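Pyridine synthase TbtD (Thermobispora bispora, PDB 5WA4) probably catalyses the [4+2] aza-cycloaddition that forms the pyridine ring during biosynthesis of the thiopeptide antibiotic thiomuracin, binding the leader peptide of its substrate. Local coordinates at residues A35-Q40 / I58-T63. Residues are numbered along the deposited sequence; the frame is centred on the assembly and turned at random.
Sequences AAFAAQ and IYVSTT
The far end of the Phe37 ring meets the isopropyl group of Val60 obliquely. Both valine methyls take part: Phe37 CE1 lies 3.9 Å from Val60 CG1, and Phe37 CZ lies 4.1 Å from Val60 CG2. The CA atoms of Phe37 and Val60 meanwhile stay 10.2 Å apart. In Val60, CG1 is anti to the backbone N (chi1 -166°) and CG2 anti to the carbonyl carbon, which spreads the two methyls along the approaching ring. A second, smaller touch is between side chain and backbone: the methyl Thr62 CG2 lies 3.7 Å from the carbonyl oxygen Gln40 O. No hydrogen bond crosses between the segments; the contact, which buries 118 Å² in all, rests on van der Waals approaches, chiefly the apolar pair Phe37-Val60. Phe37 is the third residue of the type I turn Ala35 to Ala38, closed by a backbone hydrogen bond from Ala38 N to Ala35 O at 3.2 Å, by which the chain leaves helix 22-35. Phe37 also packs on Val71 and Ala74 of helix 64-85, and Val60 on Ala41 and Ala44; the contact thus joins the loop between helix 22-35 and strand 44-49 to strand 55-62 of the antiparallel sheet, beside helix 64-85.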
loop_
_atom_site.group_PDB
_atom_site.type_symbol
_atom_site.label_atom_id
_atom_site.label_comp_id
_atom_site.label_asym_id
_atom_site.label_seq_id
_atom_site.Cartn_x
_atom_site.Cartn_y
_atom_site.Cartn_z
ATOM N N ALA E 35 27.464 32.347 -32.999
ATOM C CA ALA E 35 28.832 32.625 -33.441
ATOM C C ALA E 35 29.045 34.140 -33.530
ATOM O O ALA E 35 30.139 34.650 -33.242
ATOM C CB ALA E 35 29.114 31.958 -34.775
ATOM N N ALA E 36 27.968 34.843 -33.893
ATOM C CA ALA E 36 27.971 36.292 -34.077
ATOM C C ALA E 36 28.354 37.072 -32.822
ATOM O O ALA E 36 28.766 38.226 -32.918
ATOM C CB ALA E 36 26.614 36.748 -34.559
ATOM N N PHE E 37 28.196 36.463 -31.650
ATOM C CA PHE E 37 28.625 37.115 -30.415
ATOM C C PHE E 37 29.478 36.195 -29.521
ATOM O O PHE E 37 29.542 36.392 -28.310
ATOM C CB PHE E 37 27.411 37.635 -29.634
ATOM C CG PHE E 37 26.394 36.575 -29.294
ATOM C CD1 PHE E 37 26.654 35.618 -28.307
ATOM C CD2 PHE E 37 25.155 36.566 -29.910
ATOM C CE1 PHE E 37 25.721 34.648 -27.984
ATOM C CE2 PHE E 37 24.207 35.598 -29.584
ATOM C CZ PHE E 37 24.492 34.640 -28.617
ATOM N N ALA E 38 30.136 35.210 -30.129
ATOM C CA ALA E 38 30.865 34.171 -29.386
ATOM C C ALA E 38 32.235 34.591 -28.819
ATOM O O ALA E 38 32.841 33.845 -28.059
ATOM C CB ALA E 38 31.047 32.943 -30.271
ATOM N N ALA E 39 32.740 35.756 -29.209
ATOM C CA ALA E 39 33.919 36.307 -28.553
ATOM C C ALA E 39 33.488 36.986 -27.252
ATOM O O ALA E 39 34.213 36.973 -26.252
ATOM C CB ALA E 39 34.637 37.290 -29.459
ATOM N N GLN E 40 32.285 37.555 -27.275
ATOM C CA GLN E 40 31.785 38.384 -26.188
ATOM C C GLN E 40 30.968 37.576 -25.170
ATOM O O GLN E 40 31.033 37.829 -23.955
ATOM C CB GLN E 40 30.937 39.527 -26.752
ATOM C CG GLN E 40 31.657 40.427 -27.763
ATOM C CD GLN E 40 31.841 39.771 -29.144
ATOM O OE1 GLN E 40 30.986 39.005 -29.606
ATOM N NE2 GLN E 40 32.957 40.081 -29.808
ATOM N N ILE E 58 16.120 30.124 -25.642
ATOM C CA ILE E 58 17.541 30.489 -25.711
ATOM C C ILE E 58 18.048 31.124 -24.398
ATOM O O ILE E 58 17.444 32.059 -23.849
ATOM C CB ILE E 58 17.837 31.450 -26.892
ATOM C CG1 ILE E 58 17.619 30.733 -28.228
ATOM C CG2 ILE E 58 19.281 31.952 -26.833
ATOM C CD1 ILE E 58 17.383 31.667 -29.365
ATOM N N TYR E 59 19.159 30.592 -23.900
ATOM C CA TYR E 59 19.787 31.136 -22.706
ATOM C C TYR E 59 21.167 31.667 -23.054
ATOM O O TYR E 59 21.983 30.934 -23.596
ATOM C CB TYR E 59 19.893 30.064 -21.620
ATOM C CG TYR E 59 18.567 29.445 -21.222
ATOM C CD1 TYR E 59 17.740 30.058 -20.291
ATOM C CD2 TYR E 59 18.138 28.253 -21.798
ATOM C CE1 TYR E 59 16.528 29.487 -19.933
ATOM C CE2 TYR E 59 16.935 27.679 -21.452
ATOM C CZ TYR E 59 16.132 28.294 -20.520
ATOM O OH TYR E 59 14.930 27.710 -20.178
ATOM N N VAL E 60 21.423 32.941 -22.767
ATOM C CA VAL E 60 22.782 33.484 -22.878
ATOM C C VAL E 60 23.180 34.217 -21.589
ATOM O O VAL E 60 22.361 34.906 -20.969
ATOM C CB VAL E 60 22.924 34.443 -24.071
ATOM C CG1 VAL E 60 24.397 34.714 -24.355
ATOM C CG2 VAL E 60 22.268 33.856 -25.302
ATOM N N SER E 61 24.428 34.060 -21.156
ATOM C CA SER E 61 24.827 34.732 -19.919
ATOM C C SER E 61 25.889 35.796 -20.136
ATOM O O SER E 61 27.059 35.490 -20.379
ATOM C CB SER E 61 25.312 33.724 -18.869
ATOM O OG SER E 61 26.403 32.968 -19.330
ATOM N N THR E 62 25.443 37.046 -20.057
ATOM C CA THR E 62 26.311 38.219 -20.009
ATOM C C THR E 62 25.628 39.311 -19.204
ATOM O O THR E 62 24.632 39.060 -18.536
ATOM C CB THR E 62 26.662 38.766 -21.417
ATOM O OG1 THR E 62 25.587 38.484 -22.323
ATOM C CG2 THR E 62 27.973 38.182 -21.935
ATOM N N THR E 63 26.173 40.521 -19.278
ATOM C CA THR E 63 25.585 41.698 -18.638
ATOM C C THR E 63 24.472 42.294 -19.477
ATOM O O THR E 63 24.244 41.856 -20.601
ATOM C CB THR E 63 26.627 42.781 -18.414
ATOM O OG1 THR E 63 27.373 42.964 -19.626
ATOM C CG2 THR E 63 27.568 42.372 -17.290
#